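Local coordinates for putative hemin transport system, substrate-binding protein (Burkholderia cenocepacia J2315, PDB 5GIZ), which binds heme in the periplasm and probably delivers it to a membrane transporter for uptake into the cell, at residues L156-G160 against T161-V165; L224-P227 against G228-A231; A231-A234 against G235-R238; V259-L262 against H263-L266. All blocks are in the same frame, centred on the assembly; numbering follows the deposited sequence.

Contact 1: residues L156-G160 against T161-V165; sequences LNHTG and TQALV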
loop_
_atom_site.group_PDB
_atom_site.type_symbol
_atom_site.label_atom_id
_atom_site.label_comp_id
_atom_site.label_asym_id
_atom_site.label_seq_id
_atom_site.Cartn_x
_atom_site.Cartn_y
_atom_site.Cartn_z
ATOM N N LEU A 156 8.300 7.959 -5.426
ATOM C CA LEU A 156 7.483 6.942 -6.078
ATOM C C LEU A 156 8.163 6.434 -7.349
ATOM O O LEU A 156 8.285 5.241 -7.564
ATOM C CB LEU A 156 6.112 7.521 -6.427
ATOM C CG LEU A 156 5.129 6.526 -7.076
ATOM C CD1 LEU A 156 4.911 5.311 -6.172
ATOM C CD2 LEU A 156 3.824 7.215 -7.404
ATOM N N ASN A 157 8.573 7.376 -8.181
ATOM C CA ASN A 157 9.158 7.063 -9.466
ATOM C C ASN A 157 9.890 8.281 -10.017
ATOM O O ASN A 157 9.956 9.354 -9.368
ATOM C CB ASN A 157 8.069 6.560 -10.443
ATOM C CG ASN A 157 7.049 7.616 -10.792
ATOM O OD1 ASN A 157 7.394 8.741 -11.133
ATOM N ND2 ASN A 157 5.774 7.244 -10.735
ATOM N N HIS A 158 10.450 8.126 -11.225
ATOM C CA HIS A 158 11.167 9.187 -11.904
ATOM C C HIS A 158 10.614 9.295 -13.303
ATOM O O HIS A 158 10.229 8.284 -13.917
ATOM C CB HIS A 158 12.650 8.844 -12.079
ATOM C CG HIS A 158 13.469 8.974 -10.839
ATOM N ND1 HIS A 158 13.406 8.061 -9.812
ATOM C CD2 HIS A 158 14.408 9.880 -10.482
ATOM C CE1 HIS A 158 14.256 8.409 -8.860
ATOM N NE2 HIS A 158 14.898 9.500 -9.255
ATOM N N THR A 159 10.575 10.516 -13.821
ATOM C CA THR A 159 10.476 10.732 -15.262
ATOM C C THR A 159 11.767 11.418 -15.680
ATOM O O THR A 159 11.977 12.605 -15.376
ATOM C CB THR A 159 9.266 11.605 -15.619
ATOM O OG1 THR A 159 8.049 10.974 -15.200
ATOM C CG2 THR A 159 9.195 11.797 -17.124
ATOM N N GLY A 160 12.670 10.679 -16.332
ATOM C CA GLY A 160 13.991 11.220 -16.622
ATOM C C GLY A 160 14.730 11.508 -15.333
ATOM O O GLY A 160 14.730 10.693 -14.412
ATOM N N THR A 161 15.324 12.691 -15.258
ATOM C CA THR A 161 16.079 13.094 -14.073
ATOM C C THR A 161 15.199 13.639 -12.937
ATOM O O THR A 161 15.737 14.049 -11.907
ATOM C CB THR A 161 17.134 14.173 -14.409
ATOM O OG1 THR A 161 16.497 15.369 -14.904
ATOM C CG2 THR A 161 18.154 13.646 -15.434
ATOM N N GLN A 162 13.874 13.654 -13.108
ATOM C CA GLN A 162 12.973 14.236 -12.091
ATOM C C GLN A 162 12.192 13.203 -11.304
ATOM O O GLN A 162 11.380 12.478 -11.848
ATOM C CB GLN A 162 12.028 15.252 -12.703
ATOM C CG GLN A 162 11.353 16.105 -11.657
ATOM C CD GLN A 162 10.793 17.375 -12.250
ATOM O OE1 GLN A 162 10.982 18.466 -11.701
ATOM N NE2 GLN A 162 10.090 17.238 -13.365
ATOM N N ALA A 163 12.365 13.227 -9.974
ATOM C CA ALA A 163 11.639 12.311 -9.118
ATOM C C ALA A 163 10.227 12.810 -8.871
ATOM O O ALA A 163 10.010 14.042 -8.735
ATOM C CB ALA A 163 12.341 12.190 -7.776
ATOM N N LEU A 164 9.293 11.883 -8.768
ATOM C CA LEU A 164 7.924 12.174 -8.309
ATOM C C LEU A 164 7.856 11.784 -6.826
ATOM O O LEU A 164 8.154 10.638 -6.495
ATOM C CB LEU A 164 6.937 11.360 -9.140
ATOM C CG LEU A 164 5.463 11.665 -8.900
ATOM C CD1 LEU A 164 5.100 12.979 -9.571
ATOM C CD2 LEU A 164 4.582 10.547 -9.416
ATOM N N VAL A 165 7.469 12.736 -5.969
ATOM C CA VAL A 165 7.592 12.559 -4.520
ATOM C C VAL A 165 6.265 12.778 -3.797
ATOM O O VAL A 165 5.398 13.478 -4.296
ATOM C CB VAL A 165 8.678 13.486 -3.937
ATOM C CG1 VAL A 165 10.011 13.160 -4.582
ATOM C CG2 VAL A 165 8.304 14.967 -4.138
#

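Contact 2: residues L224-P227 against G228-A231; sequences LATP and GFGA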
loop_
_atom_site.group_PDB
_atom_site.type_symbol
_atom_site.label_atom_id
_atom_site.label_comp_id
_atom_site.label_asym_id
_atom_site.label_seq_id
_atom_site.Cartn_x
_atom_site.Cartn_y
_atom_site.Cartn_z
ATOM N N LEU A 224 21.159 8.072 -6.347
ATOM C CA LEU A 224 21.917 9.108 -5.600
ATOM C C LEU A 224 22.548 10.138 -6.536
ATOM O O LEU A 224 22.856 11.259 -6.125
ATOM C CB LEU A 224 22.979 8.463 -4.677
ATOM C CG LEU A 224 22.378 7.747 -3.437
ATOM C CD1 LEU A 224 23.447 6.950 -2.690
ATOM C CD2 LEU A 224 21.726 8.737 -2.475
ATOM N N ALA A 225 22.689 9.765 -7.795
ATOM C CA ALA A 225 23.170 10.680 -8.830
ATOM C C ALA A 225 22.069 11.530 -9.472
ATOM O O ALA A 225 22.371 12.446 -10.244
ATOM C CB ALA A 225 23.866 9.878 -9.888
ATOM N N THR A 226 20.813 11.229 -9.189
ATOM C CA THR A 226 19.679 12.097 -9.568
ATOM C C THR A 226 20.037 13.565 -9.227
ATOM O O THR A 226 20.559 13.844 -8.128
ATOM C CB THR A 226 18.391 11.691 -8.816
ATOM O OG1 THR A 226 18.027 10.364 -9.189
ATOM C CG2 THR A 226 17.186 12.644 -9.150
ATOM N N PRO A 227 19.797 14.510 -10.156
ATOM C CA PRO A 227 20.202 15.892 -9.878
ATOM C C PRO A 227 19.664 16.383 -8.566
ATOM O O PRO A 227 18.477 16.231 -8.275
ATOM C CB PRO A 227 19.603 16.663 -11.054
ATOM C CG PRO A 227 19.672 15.700 -12.181
ATOM C CD PRO A 227 19.358 14.361 -11.550
ATOM N N GLY A 228 20.573 16.885 -7.721
ATOM C CA GLY A 228 20.194 17.480 -6.473
ATOM C C GLY A 228 20.313 16.530 -5.295
ATOM O O GLY A 228 20.374 17.012 -4.173
ATOM N N PHE A 229 20.306 15.216 -5.529
ATOM C CA PHE A 229 20.263 14.265 -4.399
ATOM C C PHE A 229 21.556 14.206 -3.656
ATOM O O PHE A 229 21.500 14.031 -2.462
ATOM C CB PHE A 229 19.880 12.837 -4.813
ATOM C CG PHE A 229 18.396 12.643 -5.017
ATOM C CD1 PHE A 229 17.673 13.452 -5.893
ATOM C CD2 PHE A 229 17.731 11.687 -4.298
ATOM C CE1 PHE A 229 16.300 13.284 -6.041
ATOM C CE2 PHE A 229 16.372 11.516 -4.451
ATOM C CZ PHE A 229 15.660 12.307 -5.322
ATOM N N GLY A 230 22.690 14.347 -4.343
ATOM C CA GLY A 230 23.997 14.326 -3.657
ATOM C C GLY A 230 24.144 15.366 -2.582
ATOM O O GLY A 230 24.653 15.050 -1.501
ATOM N N ALA A 231 23.666 16.576 -2.852
ATOM C CA ALA A 231 23.829 17.685 -1.959
ATOM C C ALA A 231 22.661 17.790 -1.009
ATOM O O ALA A 231 22.044 18.852 -0.875
ATOM C CB ALA A 231 23.969 18.975 -2.749
HETATM O O HOH W 1 23.146 14.023 -7.072
#

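Contact 3: residues A231-A234 against G235-R238; sequences ATPA and GRAR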
loop_
_atom_site.group_PDB
_atom_site.type_symbol
_atom_site.label_atom_id
_atom_site.label_comp_id
_atom_site.label_asym_id
_atom_site.label_seq_id
_atom_site.Cartn_x
_atom_site.Cartn_y
_atom_site.Cartn_z
ATOM N N ALA A 231 23.666 16.576 -2.852
ATOM C CA ALA A 231 23.829 17.685 -1.959
ATOM C C ALA A 231 22.661 17.790 -1.009
ATOM O O ALA A 231 22.044 18.852 -0.875
ATOM C CB ALA A 231 23.969 18.975 -2.749
ATOM N N THR A 232 22.403 16.711 -0.292
ATOM C CA THR A 232 21.406 16.668 0.773
ATOM C C THR A 232 22.029 15.841 1.881
ATOM O O THR A 232 23.005 15.118 1.669
ATOM C CB THR A 232 20.100 15.955 0.352
ATOM O OG1 THR A 232 20.394 14.607 0.018
ATOM C CG2 THR A 232 19.445 16.618 -0.825
ATOM N N PRO A 233 21.440 15.868 3.076
ATOM C CA PRO A 233 22.029 15.035 4.119
ATOM C C PRO A 233 22.046 13.556 3.752
ATOM O O PRO A 233 23.041 12.856 3.998
ATOM C CB PRO A 233 21.156 15.352 5.354
ATOM C CG PRO A 233 20.701 16.749 5.108
ATOM C CD PRO A 233 20.482 16.841 3.614
ATOM N N ALA A 234 20.942 13.076 3.166
ATOM C CA ALA A 234 20.829 11.697 2.724
ATOM C C ALA A 234 21.859 11.409 1.663
ATOM O O ALA A 234 22.479 10.355 1.642
ATOM C CB ALA A 234 19.441 11.443 2.161
ATOM N N GLY A 235 22.065 12.345 0.735
ATOM C CA GLY A 235 23.078 12.111 -0.320
ATOM C C GLY A 235 24.504 12.048 0.161
ATOM O O GLY A 235 25.272 11.216 -0.253
ATOM N N ARG A 236 24.842 12.897 1.105
ATOM C CA ARG A 236 26.159 12.956 1.683
ATOM C C ARG A 236 26.464 11.685 2.456
ATOM O O ARG A 236 27.595 11.236 2.477
ATOM C CB ARG A 236 26.286 14.195 2.597
ATOM C CG ARG A 236 26.244 15.504 1.788
ATOM C CD ARG A 236 26.168 16.740 2.675
ATOM N NE ARG A 236 26.119 17.864 1.728
ATOM C CZ ARG A 236 25.112 18.745 1.637
ATOM N NH1 ARG A 236 24.118 18.700 2.492
ATOM N NH2 ARG A 236 25.143 19.683 0.710
ATOM N N ALA A 237 25.435 11.127 3.111
ATOM C CA ALA A 237 25.568 9.902 3.882
ATOM C C ALA A 237 25.219 8.655 3.052
ATOM O O ALA A 237 25.358 7.550 3.563
ATOM C CB ALA A 237 24.702 9.966 5.100
ATOM N N ARG A 238 24.801 8.842 1.809
ATOM C CA ARG A 238 24.384 7.781 0.921
ATOM C C ARG A 238 23.343 6.899 1.591
ATOM O O ARG A 238 23.491 5.680 1.640
ATOM C CB ARG A 238 25.557 6.969 0.421
ATOM C CG ARG A 238 26.612 7.874 -0.189
ATOM C CD ARG A 238 27.651 7.095 -0.940
ATOM N NE ARG A 238 27.148 6.476 -2.151
ATOM C CZ ARG A 238 27.027 7.056 -3.345
ATOM N NH1 ARG A 238 27.312 8.346 -3.532
ATOM N NH2 ARG A 238 26.584 6.324 -4.369
#

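Contact 4: residues V259-L262 against H263-L266; sequences VTTL and HRRL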
loop_
_atom_site.group_PDB
_atom_site.type_symbol
_atom_site.label_atom_id
_atom_site.label_comp_id
_atom_site.label_asym_id
_atom_site.label_seq_id
_atom_site.Cartn_x
_atom_site.Cartn_y
_atom_site.Cartn_z
ATOM N N VAL A 259 5.025 -1.207 9.302
ATOM C CA VAL A 259 5.503 -0.109 10.132
ATOM C C VAL A 259 6.744 -0.553 10.966
ATOM O O VAL A 259 7.719 0.169 11.002
ATOM C CB VAL A 259 4.375 0.404 11.015
ATOM C CG1 VAL A 259 4.896 1.366 12.085
ATOM C CG2 VAL A 259 3.319 1.119 10.193
ATOM N N THR A 260 6.744 -1.745 11.552
ATOM C CA THR A 260 7.897 -2.215 12.287
ATOM C C THR A 260 9.108 -2.296 11.357
ATOM O O THR A 260 10.230 -1.943 11.743
ATOM C CB THR A 260 7.583 -3.592 12.885
ATOM O OG1 THR A 260 6.459 -3.451 13.747
ATOM C CG2 THR A 260 8.735 -4.116 13.695
ATOM N N THR A 261 8.907 -2.758 10.133
ATOM C CA THR A 261 9.973 -2.940 9.196
ATOM C C THR A 261 10.526 -1.641 8.705
ATOM O O THR A 261 11.773 -1.444 8.668
ATOM C CB THR A 261 9.502 -3.770 7.987
ATOM O OG1 THR A 261 9.032 -5.058 8.464
ATOM C CG2 THR A 261 10.614 -4.026 6.962
ATOM N N LEU A 262 9.639 -0.699 8.376
ATOM C CA LEU A 262 10.127 0.627 8.016
ATOM C C LEU A 262 10.941 1.289 9.162
ATOM O O LEU A 262 11.991 1.857 8.956
ATOM C CB LEU A 262 8.952 1.511 7.650
ATOM C CG LEU A 262 9.362 2.931 7.218
ATOM C CD1 LEU A 262 10.357 2.891 6.077
ATOM C CD2 LEU A 262 8.123 3.725 6.844
ATOM N N HIS A 263 10.429 1.186 10.379
ATOM C CA HIS A 263 11.117 1.759 11.534
ATOM C C HIS A 263 12.506 1.072 11.731
ATOM O O HIS A 263 13.495 1.748 11.962
ATOM C CB HIS A 263 10.268 1.568 12.800
ATOM C CG HIS A 263 10.935 1.985 14.058
ATOM N ND1 HIS A 263 11.541 1.065 14.878
ATOM C CD2 HIS A 263 11.063 3.189 14.663
ATOM C CE1 HIS A 263 12.049 1.693 15.928
ATOM N NE2 HIS A 263 11.717 2.967 15.855
ATOM N N ARG A 264 12.582 -0.244 11.547
ATOM C CA ARG A 264 13.861 -0.940 11.673
ATOM C C ARG A 264 14.812 -0.418 10.617
ATOM O O ARG A 264 15.968 -0.123 10.903
ATOM C CB ARG A 264 13.728 -2.468 11.452
ATOM C CG ARG A 264 15.009 -3.264 11.488
ATOM C CD ARG A 264 14.928 -4.703 10.942
ATOM N NE ARG A 264 14.122 -5.519 11.823
ATOM C CZ ARG A 264 12.931 -5.994 11.534
ATOM N NH1 ARG A 264 12.398 -5.823 10.354
ATOM N NH2 ARG A 264 12.270 -6.720 12.441
ATOM N N ARG A 265 14.338 -0.340 9.387
ATOM C CA ARG A 265 15.197 0.087 8.284
ATOM C C ARG A 265 15.700 1.519 8.387
ATOM O O ARG A 265 16.884 1.849 8.144
ATOM C CB ARG A 265 14.583 -0.189 6.904
ATOM C CG ARG A 265 14.315 -1.691 6.674
ATOM C CD ARG A 265 13.931 -1.998 5.230
ATOM N NE ARG A 265 13.689 -3.412 5.157
ATOM C CZ ARG A 265 13.665 -4.137 4.048
ATOM N NH1 ARG A 265 13.854 -3.598 2.847
ATOM N NH2 ARG A 265 13.498 -5.404 4.165
ATOM N N LEU A 266 14.822 2.378 8.858
ATOM C CA LEU A 266 15.218 3.776 9.038
ATOM C C LEU A 266 16.219 3.842 10.205
ATOM O O LEU A 266 17.196 4.615 10.143
ATOM C CB LEU A 266 14.010 4.633 9.377
ATOM C CG LEU A 266 13.004 4.874 8.264
ATOM C CD1 LEU A 266 11.880 5.730 8.775
ATOM C CD2 LEU A 266 13.597 5.617 7.084
HETATM O O HOH W 2 11.538 -1.780 14.224
#

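Contact 1: residues L156-G160 against T161-V165
His158 and Ala163 face each other as a non-hydrogen-bonded pair, CA to CA 4.2 Å, in a beta hairpin closed by a type II' turn from Thr159 to Gln162. This is one of its tight spots. With CG beside the backbone N (chi1 -76°), the His158 imidazole leans back over the partner strand, and Ala163 CB makes a CH-pi contact with its face. NE2 is hydrogen-bonded to Thr226 OG1, which limits rotation of the ring. His158 binds heme, absent here. On the other face of the sheet Asn157 and Leu164 run side by side, with Asn157 OD1 3.3 Å from Leu164 CB. Between their backbones, Leu164 N donates to Asn157 O at 2.7 Å in an almost straight bond (178°), and Leu156 N meets Leu164 O at 2.9 Å.

The turn end is the solvent side, with Thr159, Gly160 (phi 63°) and Thr161 exposed, yet two bonds close it: Thr159 N donates to Gln162 O at 2.9 Å, and Gln162 N to Thr159 O at 3.1 Å, from above the carbonyl plane.

Strand 162-166 pairs with strand 191-193, where Tyr191 and Pro193 pack on Leu164, while Phe229, from the loop after helix 220-225, covers Ala163.

Contact 2: residues L224-P227 against G228-A231
Thr226 and Phe229 sit at the two ends of a type II beta turn, the bend that carries the chain out of helix 220-225, and their side chains lie next to each other pointing the same way. The Thr226 methyl does most of the touching: CG2 comes within 3.3 Å of Phe229 CE1 and meets the CD1-CE1 side of the ring at a slant. It gets there because CG2 is anti to the backbone N, which leaves OG1 beside that N and turned to other partners; OG1 is hydrogen-bonded to Leu223 O, one residue back from the segment. From the Phe229 side, CG stands beside its own backbone N, and this chi1 of -80° lays the ring alongside Thr226. Pro227 O then lies in the plane of the ring, at its edge, 3.8 Å from Phe229 CD1.

The turn itself is closed by Phe229 N, which donates to Thr226 O at 2.9 Å. Gly228 fills its third position with a positive phi of 97°, a conformation easily reached by a residue without CB. Leu224 sets off away from the turn and packs on Arg238, just past the end of helix 233-237, but its carbonyl still faces the turn. There a single water does the joining: it donates to Leu224 O at 2.9 Å and to Thr226 O at 2.8 Å, and it accepts from Gly230 N at 2.8 Å.

Contact 3: residues A231-A234 against G235-R238
Thr232 caps the short helix 233-237 through its side chain: OG1 accepts from Gly235 N at 2.9 Å. This works because OG1 sits between the backbone N and the carbonyl carbon (chi1 62°), facing the first turn. The same hydroxyl is also bonded to Phe229 O, so the N-cap is tied to the preceding loop as well.

Backbone bonds carry the helix onward. Arg236 N donates to Thr232 O at 2.9 Å, and Ala237 N to Pro233 O at 3.1 Å. At the far end Arg238 takes a positive phi in a Schellman motif, with a weak bond from Arg238 N to Gly235 O at 3.2 Å.

Packing without hydrogen bonds comes from Arg236. Its chain, extended from CG to NE, passes Thr232 O, with CG 3.3 Å from that oxygen, and brings one face of the guanidinium over the Ala231-Thr232 peptide. Ala231 CB is 3.7 Å from Arg236 NH2.

The Thr232 hydroxyl satisfies Gly235 N at the start; at the C-terminal end the helix dipole would probably leave partial negative charge on the last carbonyls. Ala237 lies there and belongs to a calcium site, empty in this model; as its side chain is only a methyl, a backbone carbonyl is the likely ligand.

Contact 4: residues V259-L262 against H263-L266
Val259 to Leu266 form two successive turns of the C-terminal helix 255-269, and the contact is the ordinary i to i+4 interlock of an alpha helix. In this class of periplasmic binding protein a long helix links two lobes; here helix 118-141 runs alongside, and Val259, Thr260 and His263 pack against it. Four backbone bonds join the turns, among them Arg265 N to Thr261 O and Leu266 N to Leu262 O, both 2.9 Å.

The side chains sort into different sides of the helix. On the buried side Leu262 crosses Leu266 at an angle, with Leu262 CD1 4.0 Å from Leu266 CG; Leu262 also packs on Met175 of helix 171-178. Another side carries Thr261 and Arg265, lying alongside each other. With CG beside the backbone N (chi1 -60°), Arg265 passes close over the carbonyl of the preceding turn, its CG 3.2 Å from Thr261 O. The chain then runs out straight, placing NE 3.6 Å from Thr261 CG2, and NH1 continues to a hydrogen bond with Ser242 O in strand 240-243. Thr261 OG1 turns back to bond Leu257 O. Arg264 instead bends at its third torsion, and its NH1 comes near Thr261 OG1 without bonding to it.

His263 is held at both ring nitrogens: NE2 bonds Arg142 O, while ND1 meets a water at 2.9 Å. That water lies in the plane of the imidazole, at its edge, and donates to Thr260 O at 2.8 Å.

The four contacts follow one another along the chain, all in the half of the protein built after helix 118-141. Contacts 2 and 3 are continuous, sharing Ala231, with centres about 8 Å apart; together they make the passage from helix 220-225 to helix 233-237. Contact 1, the hairpin of strands 151-159 and 162-166, has its centre about 12 Å from that of contact 2. It holds a residue seen to bind heme, contact 2 packs directly against it, and contact 3 lies a further step away, linked through contact 2. Contact 4 stands apart, its centre 20 to 24 Å from the others, on helix 255-269, which packs on helices 118-141 and 171-178 and on strand 240-243.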